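Local coordinates for protein probable 3-hydroxybutyryl-CoA dehydrogenase (PDB 3MOG) that catalyses the NAD-dependent oxidation of 3-hydroxyadipyl-CoA to 3-oxoadipyl-CoA, a step of bacterial phenylacetate degradation, at residues E324-A332 / D384-R392. Sequence-based numbering, arbitrary orientation.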
ATOM      1  N   GLU C 324      27.377   6.961 -19.821  1.00 47.47           N
ATOM      2  CA  GLU C 324      26.795   5.778 -19.200  1.00 48.73           C
ATOM      3  C   GLU C 324      25.706   6.205 -18.201  1.00 41.41           C
ATOM      4  O   GLU C 324      25.909   7.144 -17.445  1.00 44.76           O
ATOM      5  CB  GLU C 324      27.880   4.962 -18.500  1.00 47.92           C
ATOM      6  CG  GLU C 324      28.826   4.253 -19.468  1.00 54.33           C
ATOM      7  CD  GLU C 324      29.618   3.152 -18.796  1.00 58.65           C
ATOM      8  OE1 GLU C 324      30.839   3.323 -18.638  1.00 65.60           O
ATOM      9  OE2 GLU C 324      29.023   2.113 -18.426  1.00 63.62           O
ATOM     10  N   THR C 325      24.548   5.546 -18.239  1.00 41.50           N
ATOM     11  CA  THR C 325      23.385   5.983 -17.424  1.00 39.68           C
ATOM     12  C   THR C 325      23.643   5.931 -15.926  1.00 43.50           C
ATOM     13  O   THR C 325      24.179   4.942 -15.407  1.00 49.11           O
ATOM     14  CB  THR C 325      22.067   5.222 -17.764  1.00 35.88           C
ATOM     15  OG1 THR C 325      20.986   5.801 -17.029  1.00 40.96           O
ATOM     16  CG2 THR C 325      22.152   3.713 -17.461  1.00 35.73           C
ATOM     17  N   GLN C 326      23.309   7.039 -15.269  1.00 46.70           N
ATOM     18  CA  GLN C 326      23.245   7.164 -13.816  1.00 45.65           C
ATOM     19  C   GLN C 326      21.773   7.376 -13.396  1.00 49.80           C
ATOM     20  O   GLN C 326      21.474   7.688 -12.230  1.00 46.03           O
ATOM     21  CB  GLN C 326      24.088   8.364 -13.359  1.00 40.84           C
ATOM     22  CG  GLN C 326      25.588   8.253 -13.714  1.00 54.21           C
ATOM     23  CD  GLN C 326      26.367   9.556 -13.497  1.00 59.39           C
ATOM     24  OE1 GLN C 326      25.939  10.440 -12.751  1.00 59.14           O
ATOM     25  NE2 GLN C 326      27.521   9.667 -14.145  1.00 62.18           N
ATOM     26  N   GLY C 327      20.860   7.250 -14.355  1.00 46.77           N
ATOM     27  CA  GLY C 327      19.433   7.360 -14.059  1.00 50.99           C
ATOM     28  C   GLY C 327      18.820   8.697 -14.403  1.00 51.25           C
ATOM     29  O   GLY C 327      17.627   8.919 -14.161  1.00 50.39           O
ATOM     30  N   GLU C 328      19.643   9.594 -14.940  1.00 49.08           N
ATOM     31  CA  GLU C 328      19.166  10.849 -15.510  1.00 46.28           C
ATOM     32  C   GLU C 328      18.989  10.701 -17.009  1.00 47.14           C
ATOM     33  O   GLU C 328      19.718   9.950 -17.649  1.00 45.79           O
ATOM     34  CB  GLU C 328      20.138  11.977 -15.204  1.00 53.01           C
ATOM     35  CG  GLU C 328      20.317  12.258 -13.721  1.00 51.98           C
ATOM     36  CD  GLU C 328      21.244  13.435 -13.475  1.00 60.25           C
ATOM     37  OE1 GLU C 328      20.740  14.562 -13.255  1.00 57.89           O
ATOM     38  OE2 GLU C 328      22.477  13.231 -13.524  1.00 59.99           O
ATOM     39  N   THR C 329      17.999  11.391 -17.570  1.00 50.06           N
ATOM     40  CA  THR C 329      17.738  11.291 -19.004  1.00 44.98           C
ATOM     41  C   THR C 329      18.773  12.074 -19.808  1.00 41.06           C
ATOM     42  O   THR C 329      19.351  13.044 -19.326  1.00 48.02           O
ATOM     43  CB  THR C 329      16.337  11.823 -19.392  1.00 42.45           C
ATOM     44  OG1 THR C 329      16.267  13.218 -19.096  1.00 43.35           O
ATOM     45  CG2 THR C 329      15.226  11.073 -18.637  1.00 44.07           C
ATOM     46  N   ALA C 330      18.985  11.632 -21.040  1.00 51.12           N
ATOM     47  CA  ALA C 330      19.767  12.367 -22.027  1.00 50.16           C
ATOM     48  C   ALA C 330      19.288  13.810 -22.157  1.00 48.42           C
ATOM     49  O   ALA C 330      20.109  14.735 -22.163  1.00 47.74           O
ATOM     50  CB  ALA C 330      19.712  11.645 -23.369  1.00 48.32           C
ATOM     51  N   GLN C 331      17.966  14.001 -22.206  1.00 48.41           N
ATOM     52  CA  GLN C 331      17.367  15.335 -22.299  1.00 50.42           C
ATOM     53  C   GLN C 331      17.707  16.241 -21.116  1.00 53.17           C
ATOM     54  O   GLN C 331      18.045  17.411 -21.309  1.00 49.88           O
ATOM     55  CB  GLN C 331      15.843  15.251 -22.514  1.00 54.06           C
ATOM     56  CG  GLN C 331      15.171  16.589 -22.913  1.00 55.70           C
ATOM     57  CD  GLN C 331      15.290  16.960 -24.420  1.00 69.85           C
ATOM     58  OE1 GLN C 331      16.210  16.540 -25.128  1.00 60.67           O
ATOM     59  NE2 GLN C 331      14.340  17.763 -24.897  1.00 68.61           N
ATOM     60  N   ALA C 332      17.635  15.711 -19.897  1.00 52.40           N
ATOM     61  CA  ALA C 332      17.969  16.524 -18.725  1.00 50.92           C
ATOM     62  C   ALA C 332      19.435  16.943 -18.745  1.00 51.82           C
ATOM     63  O   ALA C 332      19.754  18.079 -18.411  1.00 55.50           O
ATOM     64  CB  ALA C 332      17.637  15.798 -17.422  1.00 47.94           C
ATOM     65  N   ASP C 384      14.201   7.531 -24.202  1.00 49.81           N
ATOM     66  CA  ASP C 384      15.025   8.198 -23.201  1.00 51.66           C
ATOM     67  C   ASP C 384      14.444   7.932 -21.797  1.00 51.17           C
ATOM     68  O   ASP C 384      13.792   8.780 -21.188  1.00 41.97           O
ATOM     69  CB  ASP C 384      15.111   9.699 -23.529  1.00 48.85           C
ATOM     70  CG  ASP C 384      16.240  10.410 -22.793  1.00 54.69           C
ATOM     71  OD1 ASP C 384      17.084   9.754 -22.150  1.00 45.29           O
ATOM     72  OD2 ASP C 384      16.282  11.652 -22.861  1.00 61.50           O
ATOM     73  N   TYR C 385      14.722   6.729 -21.313  1.00 46.34           N
ATOM     74  CA  TYR C 385      14.115   6.153 -20.133  1.00 50.10           C
ATOM     75  C   TYR C 385      15.154   6.114 -19.001  1.00 45.11           C
ATOM     76  O   TYR C 385      16.224   5.529 -19.171  1.00 44.80           O
ATOM     77  CB  TYR C 385      13.690   4.738 -20.508  1.00 45.41           C
ATOM     78  CG  TYR C 385      12.881   3.957 -19.505  1.00 47.70           C
ATOM     79  CD1 TYR C 385      11.625   4.418 -19.055  1.00 37.07           C
ATOM     80  CD2 TYR C 385      13.325   2.706 -19.067  1.00 41.27           C
ATOM     81  CE1 TYR C 385      10.869   3.667 -18.173  1.00 46.82           C
ATOM     82  CE2 TYR C 385      12.569   1.946 -18.179  1.00 46.07           C
ATOM     83  CZ  TYR C 385      11.341   2.433 -17.740  1.00 42.25           C
ATOM     84  OH  TYR C 385      10.594   1.686 -16.863  1.00 45.13           O
ATOM     85  N   PRO C 386      14.839   6.750 -17.857  1.00 42.64           N
ATOM     86  CA  PRO C 386      15.717   6.819 -16.691  1.00 38.79           C
ATOM     87  C   PRO C 386      16.293   5.461 -16.305  1.00 40.80           C
ATOM     88  O   PRO C 386      15.551   4.493 -16.155  1.00 44.17           O
ATOM     89  CB  PRO C 386      14.787   7.345 -15.595  1.00 37.43           C
ATOM     90  CG  PRO C 386      13.834   8.207 -16.306  1.00 46.80           C
ATOM     91  CD  PRO C 386      13.591   7.510 -17.638  1.00 42.52           C
ATOM     92  N   GLY C 387      17.619   5.373 -16.207  1.00 42.45           N
ATOM     93  CA  GLY C 387      18.261   4.129 -15.811  1.00 38.37           C
ATOM     94  C   GLY C 387      18.278   3.069 -16.899  1.00 43.93           C
ATOM     95  O   GLY C 387      18.921   2.028 -16.744  1.00 49.51           O
ATOM     96  N   MET C 388      17.573   3.348 -17.997  1.00 43.90           N
ATOM     97  CA  MET C 388      17.455   2.463 -19.161  1.00 45.96           C
ATOM     98  C   MET C 388      16.992   1.053 -18.776  1.00 47.69           C
ATOM     99  O   MET C 388      15.955   0.918 -18.122  1.00 47.39           O
ATOM    100  CB  MET C 388      18.743   2.485 -20.013  1.00 39.74           C
ATOM    101  CG  MET C 388      19.154   3.894 -20.470  1.00 37.63           C
ATOM    102  SD  MET C 388      18.121   4.540 -21.793  1.00 34.02           S
ATOM    103  CE  MET C 388      19.142   3.988 -23.139  1.00 42.51           C
ATOM    104  N   LEU C 389      17.754   0.019 -19.135  1.00 44.96           N
ATOM    105  CA  LEU C 389      17.248  -1.354 -19.019  1.00 43.25           C
ATOM    106  C   LEU C 389      18.107  -2.255 -18.156  1.00 44.40           C
ATOM    107  O   LEU C 389      17.654  -2.764 -17.127  1.00 49.01           O
ATOM    108  CB  LEU C 389      17.063  -1.991 -20.409  1.00 44.95           C
ATOM    109  CG  LEU C 389      16.030  -1.361 -21.348  1.00 47.11           C
ATOM    110  CD1 LEU C 389      15.964  -2.120 -22.664  1.00 46.99           C
ATOM    111  CD2 LEU C 389      14.626  -1.286 -20.690  1.00 41.21           C
ATOM    112  N   ILE C 390      19.338  -2.450 -18.601  1.00 43.51           N
ATOM    113  CA  ILE C 390      20.279  -3.344 -17.977  1.00 43.57           C
ATOM    114  C   ILE C 390      20.607  -2.823 -16.589  1.00 44.25           C
ATOM    115  O   ILE C 390      20.407  -3.537 -15.610  1.00 48.09           O
ATOM    116  CB  ILE C 390      21.567  -3.452 -18.837  1.00 45.19           C
ATOM    117  CG1 ILE C 390      21.288  -4.227 -20.130  1.00 51.15           C
ATOM    118  CG2 ILE C 390      22.710  -4.072 -18.048  1.00 40.08           C
ATOM    119  CD1 ILE C 390      22.386  -4.048 -21.214  1.00 51.20           C
ATOM    120  N   TRP C 391      21.064  -1.570 -16.509  1.00 42.37           N
ATOM    121  CA  TRP C 391      21.504  -0.995 -15.242  1.00 46.26           C
ATOM    122  C   TRP C 391      20.361  -0.842 -14.267  1.00 45.46           C
ATOM    123  O   TRP C 391      20.533  -1.116 -13.086  1.00 46.86           O
ATOM    124  CB  TRP C 391      22.301   0.312 -15.431  1.00 37.19           C
ATOM    125  CG  TRP C 391      23.736  -0.002 -15.761  1.00 47.61           C
ATOM    126  CD1 TRP C 391      24.255  -0.276 -16.999  1.00 41.51           C
ATOM    127  CD2 TRP C 391      24.819  -0.146 -14.832  1.00 45.00           C
ATOM    128  NE1 TRP C 391      25.599  -0.560 -16.899  1.00 50.76           N
ATOM    129  CE2 TRP C 391      25.970  -0.489 -15.582  1.00 45.96           C
ATOM    130  CE3 TRP C 391      24.932  -0.008 -13.440  1.00 43.91           C
ATOM    131  CZ2 TRP C 391      27.216  -0.700 -14.986  1.00 39.07           C
ATOM    132  CZ3 TRP C 391      26.173  -0.211 -12.845  1.00 47.46           C
ATOM    133  CH2 TRP C 391      27.301  -0.557 -13.621  1.00 47.82           C
ATOM    134  N   ARG C 392      19.191  -0.457 -14.776  1.00 44.75           N
ATOM    135  CA  ARG C 392      17.992  -0.284 -13.950  1.00 42.12           C
ATOM    136  C   ARG C 392      17.559  -1.609 -13.313  1.00 43.99           C
ATOM    137  O   ARG C 392      17.229  -1.648 -12.117  1.00 39.84           O
ATOM    138  CB  ARG C 392      16.862   0.323 -14.795  1.00 44.57           C
ATOM    139  CG  ARG C 392      15.546   0.495 -14.070  1.00 36.88           C
ATOM    140  CD  ARG C 392      14.749   1.588 -14.688  1.00 39.04           C
ATOM    141  NE  ARG C 392      13.407   1.658 -14.110  1.00 39.30           N
ATOM    142  CZ  ARG C 392      12.535   2.622 -14.372  1.00 46.22           C
ATOM    143  NH1 ARG C 392      12.890   3.605 -15.192  1.00 41.08           N
ATOM    144  NH2 ARG C 392      11.314   2.610 -13.811  1.00 36.21           N
TER
HETATM  145  O   HOH W   1      19.158   7.382 -17.915  1.00 39.96           O
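Gly327 and Gly387 bring the two backbones closest, CA to CA 3.9 Å, where the loop from strand 320-324 to helix 330-337 meets the type II turn Tyr385-Met388 that leads into helix 390-406. At the backbone angles of Gly327, any CB would collide with the carbonyl oxygen of Gln326. At the helix start, the Asp384 carboxylate spans two successive amides, each on a syn lone pair. Ala330 N reaches Asp384 OD1 at 2.9 Å, with an N-H...O angle of 148°. Gln331 N reaches Asp384 OD2 at 3.0 Å, with an angle of 158°. A chi1 of -164°, which sets CG opposite the backbone N, presents both oxygens to these first-turn N-H groups, while OG1 of Thr329, the N-cap residue, accepts from Ala332 N. Replacing Asp384 by alanine would remove both oxygens and is likely to leave the amide hydrogens of Ala330 and Gln331 without these acceptors. The Thr329 methyl lies beside the Pro386 ring, CG2 to CG 3.9 Å. Farther along, Thr325 OG1 closes an ST turn with Gly327 N and bonds a water that donates to Glu328 O and accepts from Gly387 N (3.1 Å), bridging the loops. Thr325 CG2 packs 4.0 Å from Trp391 CB; the indole NE1 of Trp391 is hydrogen-bonded to Lys346 O. The seam thus joins the reduced Rossmann-fold region to the C-terminal helices, and the paired amides and helix dipole are likely to stabilise the Asp384 carboxylate as an anion.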